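Local coordinates for protein sulfotransferase (Alicyclobacillus acidocaldarius subsp. acidocaldarius, PDB 3RNL) that probably transfers sulfuryl groups to an acceptor substrate and binds magnesium ions, at residues Pro57-Met62 with His154-Trp159; Glu41-Ser46 with Ser90-Phe95; Ser125-Leu130 with Trp159-Val164. All blocks are in the same frame, centred on the assembly; numbering follows the deposited sequence. Where two conformers were deposited one is given.

The three contacts touch one another, and interactions 1 and 3 lie on the same side of the chain's centre. These two share Trp159, their centres about 11 Å apart; the indole takes a carboxylate at its edge in interaction 1 and a leucine over its face in interaction 3. Interactions 1 and 2, with centres about 13 Å apart, meet where Phe92 CE1 lies 3.5 Å from Pro157 CB. Between interactions 2 and 3, about 16 Å centre to centre, Phe95 CZ packs 3.7 Å from Tyr160 CD2. The side chains of Glu156 and Glu41 each lie about 3 Å (nearest atoms) from bound glycerol, probably from the crystallisation liquor. All lie away from the magnesium site.

Interaction 1: Pro57-Met62 with His154-Trp159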
# COMPACT_ATOMS: atom_id res chain seq x y z
N PRO A 57 -15.47 10.55 -9.70
CA PRO A 57 -15.81 9.71 -10.86
C PRO A 57 -15.11 8.36 -10.79
O PRO A 57 -13.89 8.30 -10.61
CB PRO A 57 -15.33 10.53 -12.07
CG PRO A 57 -14.50 11.62 -11.53
CD PRO A 57 -14.82 11.82 -10.07
N GLY A 58 -15.87 7.28 -10.95
CA GLY A 58 -15.33 5.94 -10.86
C GLY A 58 -14.95 5.47 -9.46
O GLY A 58 -14.29 4.44 -9.32
N ASP A 59 -15.38 6.19 -8.42
CA ASP A 59 -15.01 5.84 -7.04
C ASP A 59 -15.90 4.73 -6.47
O ASP A 59 -15.71 4.30 -5.32
CB ASP A 59 -15.16 7.06 -6.11
CG ASP A 59 -14.04 8.07 -6.27
OD1 ASP A 59 -13.28 7.99 -7.25
OD2 ASP A 59 -13.95 8.97 -5.40
N GLU A 60 -16.86 4.28 -7.27
CA GLU A 60 -17.85 3.30 -6.83
C GLU A 60 -17.25 2.06 -6.14
O GLU A 60 -17.79 1.56 -5.15
CB GLU A 60 -18.75 2.88 -8.00
CG GLU A 60 -19.75 3.96 -8.46
CD GLU A 60 -19.12 5.04 -9.34
OE1 GLU A 60 -19.81 6.04 -9.64
OE2 GLU A 60 -17.95 4.89 -9.74
N GLY A 61 -16.12 1.58 -6.66
CA GLY A 61 -15.45 0.41 -6.11
C GLY A 61 -15.09 0.53 -4.64
O GLY A 61 -15.24 -0.42 -3.86
N MSE A 62 -14.61 1.69 -4.23
CA MSE A 62 -14.26 1.84 -2.83
C MSE A 62 -15.50 1.95 -1.96
O MSE A 62 -15.45 1.67 -0.77
CB MSE A 62 -13.31 3.04 -2.61
CG MSE A 62 -11.88 2.77 -3.08
SE MSE A 62 -10.92 1.56 -1.87
CE MSE A 62 -10.61 2.81 -0.44
N HIS A 154 -14.47 14.56 -0.54
CA HIS A 154 -14.44 13.12 -0.23
C HIS A 154 -14.30 12.22 -1.46
O HIS A 154 -14.94 11.17 -1.54
CB HIS A 154 -15.68 12.72 0.57
CG HIS A 154 -15.87 13.50 1.83
ND1 HIS A 154 -17.11 13.78 2.35
CD2 HIS A 154 -14.97 14.04 2.69
CE1 HIS A 154 -16.97 14.48 3.47
NE2 HIS A 154 -15.68 14.65 3.70
N TYR A 155 -13.42 12.59 -2.38
CA TYR A 155 -12.99 11.65 -3.41
C TYR A 155 -12.20 10.54 -2.73
O TYR A 155 -11.71 10.70 -1.61
CB TYR A 155 -12.06 12.35 -4.40
CG TYR A 155 -12.74 13.12 -5.51
CD1 TYR A 155 -12.23 13.09 -6.80
CD2 TYR A 155 -13.87 13.89 -5.26
CE1 TYR A 155 -12.82 13.82 -7.82
CE2 TYR A 155 -14.48 14.61 -6.28
CZ TYR A 155 -13.95 14.56 -7.56
OH TYR A 155 -14.54 15.28 -8.58
N GLU A 156 -12.07 9.40 -3.40
CA GLU A 156 -11.24 8.34 -2.84
C GLU A 156 -9.74 8.70 -2.89
O GLU A 156 -9.33 9.59 -3.64
CB GLU A 156 -11.51 7.01 -3.54
CG GLU A 156 -10.93 6.91 -4.92
CD GLU A 156 -10.24 5.57 -5.13
OE1 GLU A 156 -10.63 4.87 -6.09
OE2 GLU A 156 -9.32 5.24 -4.34
N PRO A 157 -8.93 8.04 -2.06
CA PRO A 157 -7.53 8.46 -1.89
C PRO A 157 -6.65 8.25 -3.11
O PRO A 157 -5.55 8.80 -3.13
CB PRO A 157 -7.02 7.65 -0.68
CG PRO A 157 -8.22 7.02 -0.08
CD PRO A 157 -9.31 6.98 -1.10
N LEU A 158 -7.08 7.48 -4.11
CA LEU A 158 -6.27 7.37 -5.33
C LEU A 158 -6.02 8.77 -5.91
O LEU A 158 -4.99 9.02 -6.53
CB LEU A 158 -6.95 6.48 -6.37
CG LEU A 158 -6.13 6.16 -7.64
CD1 LEU A 158 -4.74 5.60 -7.30
CD2 LEU A 158 -6.90 5.18 -8.52
N TRP A 159 -6.97 9.67 -5.68
CA TRP A 159 -6.84 11.03 -6.17
C TRP A 159 -5.90 11.89 -5.33
O TRP A 159 -5.57 13.02 -5.74
CB TRP A 159 -8.20 11.74 -6.21
CG TRP A 159 -9.26 11.10 -7.05
CD1 TRP A 159 -10.17 10.15 -6.65
CD2 TRP A 159 -9.60 11.42 -8.41
NE1 TRP A 159 -11.03 9.84 -7.69
CE2 TRP A 159 -10.69 10.61 -8.78
CE3 TRP A 159 -9.06 12.31 -9.35
CZ2 TRP A 159 -11.27 10.66 -10.05
CZ3 TRP A 159 -9.65 12.36 -10.62
CH2 TRP A 159 -10.73 11.54 -10.96
O HOH W 1 -13.05 3.07 -6.80
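Asp59 reaches across to Trp159 and Glu156 with both oxygens of its carboxylate. Its CB leads toward 154-159, with CG anti to the carbonyl carbon (chi1 -75°), and CG comes to rest 3.6 Å from Glu156 CG. From there the branches part. OD1 uses its syn lone pair to take the indole N-H of Trp159, NE1 to OD1 2.9 Å, in a nearly straight bond (169°) that lies in the ring plane. OD2 accepts the backbone N of Glu156 at 2.8 Å, the donor standing above the carboxylate plane. One side chain thus holds both the backbone and the indole of the facing loop.

Pro57 packs beside this pair, its CD 3.6 Å from Tyr155 CE1 and its CG 3.7 Å from Trp159 CZ2. On the other flank Met62 CG lies 3.8 Å from Glu156 OE2, the oxygen that also accepts the N-H of Leu158. Asp59 OD1 and Glu156 OE1 are 4.3 Å apart, and Arg135 forms salt bridges to both, which probably offsets their repulsion. A water donates to Gly58 O and Glu156 OE1, adding a water-mediated link to the two direct bonds. Together they tie the turn entering helix 60-64 to the loop that follows the Schellman motif at His154, joining two connections of the alpha-beta-alpha sandwich in a buried contact.

Interaction 2: Glu41-Ser46 with Ser90-Phe95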
# COMPACT_ATOMS: atom_id res chain seq x y z
N GLU A 41 -8.19 -5.12 -1.72
CA GLU A 41 -8.84 -3.85 -1.40
C GLU A 41 -10.11 -4.01 -0.57
O GLU A 41 -10.98 -3.13 -0.60
CB GLU A 41 -9.19 -3.07 -2.68
CG GLU A 41 -8.02 -2.86 -3.63
CD GLU A 41 -7.00 -1.92 -3.05
OE1 GLU A 41 -6.15 -2.39 -2.27
OE2 GLU A 41 -7.05 -0.70 -3.33
N ALA A 42 -10.21 -5.09 0.21
CA ALA A 42 -11.33 -5.20 1.14
C ALA A 42 -11.41 -3.99 2.08
O ALA A 42 -12.50 -3.52 2.39
CB ALA A 42 -11.23 -6.52 1.95
N HIS A 43 -10.24 -3.52 2.53
CA HIS A 43 -10.13 -2.37 3.44
C HIS A 43 -10.93 -2.50 4.74
O HIS A 43 -11.30 -1.49 5.35
CB HIS A 43 -10.47 -1.04 2.72
CG HIS A 43 -9.38 -0.59 1.80
ND1 HIS A 43 -9.36 -0.92 0.46
CD2 HIS A 43 -8.23 0.09 2.04
CE1 HIS A 43 -8.26 -0.43 -0.10
NE2 HIS A 43 -7.56 0.20 0.84
N PHE A 44 -11.15 -3.73 5.18
CA PHE A 44 -11.93 -3.96 6.39
C PHE A 44 -11.44 -3.14 7.60
O PHE A 44 -12.25 -2.54 8.33
CB PHE A 44 -11.96 -5.46 6.71
CG PHE A 44 -12.65 -5.79 8.00
CD1 PHE A 44 -14.04 -5.74 8.09
CD2 PHE A 44 -11.93 -6.16 9.12
CE1 PHE A 44 -14.69 -6.04 9.28
CE2 PHE A 44 -12.57 -6.47 10.30
CZ PHE A 44 -13.96 -6.41 10.38
N PHE A 45 -10.13 -3.13 7.82
CA PHE A 45 -9.59 -2.44 9.00
C PHE A 45 -9.54 -0.92 8.88
O PHE A 45 -9.21 -0.23 9.84
CB PHE A 45 -8.21 -3.03 9.36
CG PHE A 45 -8.30 -4.43 9.88
CD1 PHE A 45 -8.81 -4.68 11.14
CD2 PHE A 45 -7.92 -5.51 9.09
CE1 PHE A 45 -8.91 -5.98 11.64
CE2 PHE A 45 -8.04 -6.81 9.56
CZ PHE A 45 -8.53 -7.04 10.84
N SER A 46 -9.81 -0.41 7.67
CA SER A 46 -9.90 1.04 7.44
C SER A 46 -11.30 1.66 7.46
O SER A 46 -11.43 2.88 7.50
CB SER A 46 -9.21 1.38 6.11
OG SER A 46 -7.82 1.13 6.25
N SER A 90 -4.68 -4.57 1.19
CA SER A 90 -5.48 -3.38 0.82
C SER A 90 -4.55 -2.17 0.87
O SER A 90 -3.96 -1.89 1.92
CB SER A 90 -6.62 -3.18 1.83
OG SER A 90 -7.56 -4.24 1.75
N VAL A 91 -4.42 -1.45 -0.24
CA VAL A 91 -3.35 -0.47 -0.36
C VAL A 91 -3.52 0.83 0.42
O VAL A 91 -2.55 1.57 0.59
CB VAL A 91 -3.05 -0.14 -1.83
CG1 VAL A 91 -2.59 -1.40 -2.56
CG2 VAL A 91 -4.27 0.48 -2.49
N PHE A 92 -4.73 1.15 0.88
CA PHE A 92 -4.88 2.33 1.73
C PHE A 92 -4.86 2.03 3.23
O PHE A 92 -5.10 2.90 4.06
CB PHE A 92 -6.08 3.18 1.29
CG PHE A 92 -5.95 3.69 -0.12
CD1 PHE A 92 -4.98 4.62 -0.44
CD2 PHE A 92 -6.79 3.22 -1.12
CE1 PHE A 92 -4.85 5.10 -1.76
CE2 PHE A 92 -6.66 3.69 -2.43
CZ PHE A 92 -5.68 4.63 -2.75
N TYR A 93 -4.60 0.78 3.59
CA TYR A 93 -4.36 0.46 5.00
C TYR A 93 -3.26 1.35 5.59
O TYR A 93 -3.34 1.77 6.75
CB TYR A 93 -3.95 -1.01 5.12
CG TYR A 93 -5.08 -2.02 5.18
CD1 TYR A 93 -6.38 -1.64 5.50
CD2 TYR A 93 -4.82 -3.37 4.98
CE1 TYR A 93 -7.40 -2.58 5.59
CE2 TYR A 93 -5.83 -4.32 5.07
CZ TYR A 93 -7.11 -3.92 5.39
OH TYR A 93 -8.11 -4.85 5.48
N LEU A 94 -2.24 1.66 4.80
CA LEU A 94 -1.13 2.49 5.29
C LEU A 94 -1.60 3.92 5.54
O LEU A 94 -1.21 4.60 6.51
CB LEU A 94 -0.00 2.47 4.25
CG LEU A 94 1.23 3.30 4.64
CD1 LEU A 94 1.89 2.78 5.94
CD2 LEU A 94 2.25 3.34 3.49
N PHE A 95 -2.50 4.38 4.67
CA PHE A 95 -2.92 5.78 4.67
C PHE A 95 -3.92 6.13 5.77
O PHE A 95 -3.81 7.19 6.40
CB PHE A 95 -3.53 6.11 3.30
CG PHE A 95 -4.13 7.50 3.22
CD1 PHE A 95 -3.32 8.61 3.12
CD2 PHE A 95 -5.51 7.68 3.23
CE1 PHE A 95 -3.86 9.90 3.04
CE2 PHE A 95 -6.06 8.96 3.16
CZ PHE A 95 -5.24 10.06 3.07
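Ser90 OG is gripped by two partners: the backbone N of His43 donates to it at 2.9 Å, and Glu88, in strand 85-89, is its second hydrogen-bond partner. This strand belongs to the parallel sheet of the alpha-beta-alpha sandwich, and the type I beta turn from Ser90 to Tyr93 follows it directly.

The loop 41-46 closes over that turn. Glu41 OE1 receives the N-H of Val91 on its syn lone pair, 2.8 Å away, while His43 NE2 accepts the N-H of Phe92 close to the imidazole plane. The other ring nitrogen, ND1, donates to Glu41 O from above the carbonyl plane, so bonds at both nitrogens hold the imidazole against rotation. With OG anti to the carbonyl carbon (chi1 -66°), Ser90 reaches the His43 N-H while its CB stays over the imidazole, 3.5 Å from the centroid and 5° off the normal, a CH-pi contact. The same CB stands over the centre of one face of the Tyr93 ring, 3.4 Å above its plane.

His43, Phe92 and Tyr93 form an aromatic cluster. The imidazole and the Phe92 ring lie at a shallow 26° yet hardly overlap, whereas the phenol is turned obliquely to the imidazole. Tyr93 OH also bonds to Glu88. At the phenol's edge, in the ring plane, Ser46 OG approaches Tyr93 CD1 to 3.2 Å while hydrogen-bonding to Thr99 of helix 99-106.

Interaction 3: Ser125-Leu130 with Trp159-Val164; sequences SAYMHL and WYYRAV
This is a buried, largely apolar helix-to-loop contact, with no hydrogen bond between its two segments: helix 119-132 presents Ala126, Tyr127 and Leu130 to Trp159 and Tyr161, in the connection between helices 147-152 and 167-178. The nearest CA atoms, those of Ala126 and Tyr161, are 7.1 Å apart.

Tyr161 points its phenol into the helix surface. With CG anti to the carbonyl carbon (chi1 -65°), the ring is carried across to the helix, where CE1 comes 3.5 Å from the backbone N of Tyr127, which lies at the ring's edge. CE1 is also 3.8 Å from Tyr127 CB and 4.1 Å from Ala126 CB, and the methyl of Ala126 meets the edge of this ring. Farther out, Tyr161 OH sits in the plane of the Tyr127 ring, at its edge, 3.5 Å from CD1. The same hydroxyl touches Leu130 CD1 at 3.6 Å and finds its hydrogen-bond partner in Ser143, which gives the buried hydroxyl a polar mate.

Both methyls of Leu130 lie on Trp159, and CD1 also touches Tyr161. CD2 stands over the face of the six-membered ring of Trp159, 4.0 Å from its centroid and 16° off the normal, in a CH-pi contact. CD1 lies 3.7 Å from Trp159 CE3 and approaches the phenol of Tyr161 obliquely. Replacing Tyr161 by an alanine would probably open a gap beside Ala126, Tyr127 and Leu130 and deprive Ser143 of its phenolic partner.

Neighbouring helices complete the setting: Leu144 of helix 140-145 and Glu147 of helix 147-152 also touch Tyr161, while Arg150 of the latter helix packs against Trp159. The connection is thus flanked by helices 140-145 and 147-152 as well as by helix 119-132, which follows strand 111-116 of the parallel sheet.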
# COMPACT_ATOMS: atom_id res chain seq x y z
N SER A 125 2.04 7.83 -11.20
CA SER A 125 1.44 6.53 -11.44
C SER A 125 -0.07 6.52 -11.13
O SER A 125 -0.86 5.92 -11.87
CB SER A 125 2.14 5.44 -10.62
OG SER A 125 1.59 4.18 -10.91
N ALA A 126 -0.45 7.16 -10.04
CA ALA A 126 -1.87 7.26 -9.69
C ALA A 126 -2.62 8.05 -10.76
O ALA A 126 -3.71 7.66 -11.18
CB ALA A 126 -2.05 7.92 -8.33
N TYR A 127 -2.01 9.14 -11.21
CA TYR A 127 -2.58 9.95 -12.29
C TYR A 127 -2.81 9.10 -13.54
O TYR A 127 -3.91 9.09 -14.11
CB TYR A 127 -1.67 11.14 -12.61
CG TYR A 127 -2.10 11.87 -13.87
CD1 TYR A 127 -3.25 12.65 -13.88
CD2 TYR A 127 -1.36 11.77 -15.03
CE1 TYR A 127 -3.65 13.32 -15.04
CE2 TYR A 127 -1.75 12.43 -16.19
CZ TYR A 127 -2.89 13.21 -16.19
OH TYR A 127 -3.29 13.86 -17.34
N MSE A 128 -1.77 8.40 -13.98
CA MSE A 128 -1.86 7.56 -15.18
C MSE A 128 -2.96 6.52 -15.05
O MSE A 128 -3.66 6.21 -16.02
CB MSE A 128 -0.52 6.90 -15.50
CG MSE A 128 0.54 7.90 -15.93
SE MSE A 128 2.15 7.04 -16.64
CE MSE A 128 2.98 6.53 -14.94
N HIS A 129 -3.11 5.97 -13.84
CA HIS A 129 -4.15 4.98 -13.56
C HIS A 129 -5.53 5.60 -13.76
O HIS A 129 -6.39 5.02 -14.43
CB HIS A 129 -3.98 4.47 -12.12
CG HIS A 129 -5.03 3.50 -11.67
ND1 HIS A 129 -4.76 2.45 -10.81
CD2 HIS A 129 -6.37 3.45 -11.90
CE1 HIS A 129 -5.87 1.78 -10.57
NE2 HIS A 129 -6.86 2.37 -11.21
N LEU A 130 -5.74 6.79 -13.18
CA LEU A 130 -7.01 7.50 -13.30
C LEU A 130 -7.32 7.87 -14.75
O LEU A 130 -8.47 7.80 -15.18
CB LEU A 130 -7.02 8.75 -12.41
CG LEU A 130 -7.00 8.45 -10.91
CD1 LEU A 130 -6.55 9.69 -10.11
CD2 LEU A 130 -8.37 7.96 -10.46
N TRP A 159 -6.97 9.67 -5.68
CA TRP A 159 -6.84 11.03 -6.17
C TRP A 159 -5.90 11.89 -5.33
O TRP A 159 -5.57 13.02 -5.74
CB TRP A 159 -8.20 11.74 -6.21
CG TRP A 159 -9.26 11.10 -7.05
CD1 TRP A 159 -10.17 10.15 -6.65
CD2 TRP A 159 -9.60 11.42 -8.41
NE1 TRP A 159 -11.03 9.84 -7.69
CE2 TRP A 159 -10.69 10.61 -8.78
CE3 TRP A 159 -9.06 12.31 -9.35
CZ2 TRP A 159 -11.27 10.66 -10.05
CZ3 TRP A 159 -9.65 12.36 -10.62
CH2 TRP A 159 -10.73 11.54 -10.96
N TYR A 160 -5.43 11.42 -4.17
CA TYR A 160 -4.72 12.39 -3.35
C TYR A 160 -3.24 12.15 -3.63
O TYR A 160 -2.55 11.44 -2.89
CB TYR A 160 -4.94 12.07 -1.86
CG TYR A 160 -6.37 12.01 -1.34
CD1 TYR A 160 -7.46 12.41 -2.11
CD2 TYR A 160 -6.62 11.56 -0.05
CE1 TYR A 160 -8.77 12.33 -1.59
CE2 TYR A 160 -7.90 11.48 0.47
CZ TYR A 160 -8.96 11.86 -0.30
OH TYR A 160 -10.23 11.76 0.25
N TYR A 161 -2.71 12.94 -4.54
CA TYR A 161 -1.39 12.68 -5.07
C TYR A 161 -0.36 12.92 -4.00
O TYR A 161 0.54 12.12 -3.79
CB TYR A 161 -1.12 13.60 -6.25
CG TYR A 161 -2.03 13.33 -7.41
CD1 TYR A 161 -2.06 12.09 -8.02
CD2 TYR A 161 -2.87 14.33 -7.90
CE1 TYR A 161 -2.91 11.83 -9.09
CE2 TYR A 161 -3.72 14.08 -8.96
CZ TYR A 161 -3.73 12.84 -9.56
OH TYR A 161 -4.57 12.60 -10.62
N ARG A 162 -0.50 14.06 -3.34
CA ARG A 162 0.43 14.45 -2.28
C ARG A 162 0.16 13.71 -0.96
O ARG A 162 1.08 13.18 -0.34
CB ARG A 162 0.39 15.97 -2.04
CG ARG A 162 1.06 16.81 -3.14
CD ARG A 162 0.77 18.32 -2.92
NE ARG A 162 1.84 19.17 -3.47
CZ ARG A 162 1.80 19.73 -4.67
NH1 ARG A 162 0.76 19.54 -5.46
NH2 ARG A 162 2.81 20.49 -5.09
N ALA A 163 -1.10 13.68 -0.52
CA ALA A 163 -1.38 13.19 0.83
C ALA A 163 -0.94 11.74 1.00
O ALA A 163 -0.38 11.35 2.04
CB ALA A 163 -2.86 13.34 1.17
N VAL A 164 -1.18 10.93 -0.02
CA VAL A 164 -0.87 9.50 0.07
C VAL A 164 0.64 9.24 0.04
O VAL A 164 1.13 8.23 0.56
CB VAL A 164 -1.64 8.72 -1.03
CG1 VAL A 164 -1.08 7.31 -1.20
CG2 VAL A 164 -3.13 8.69 -0.67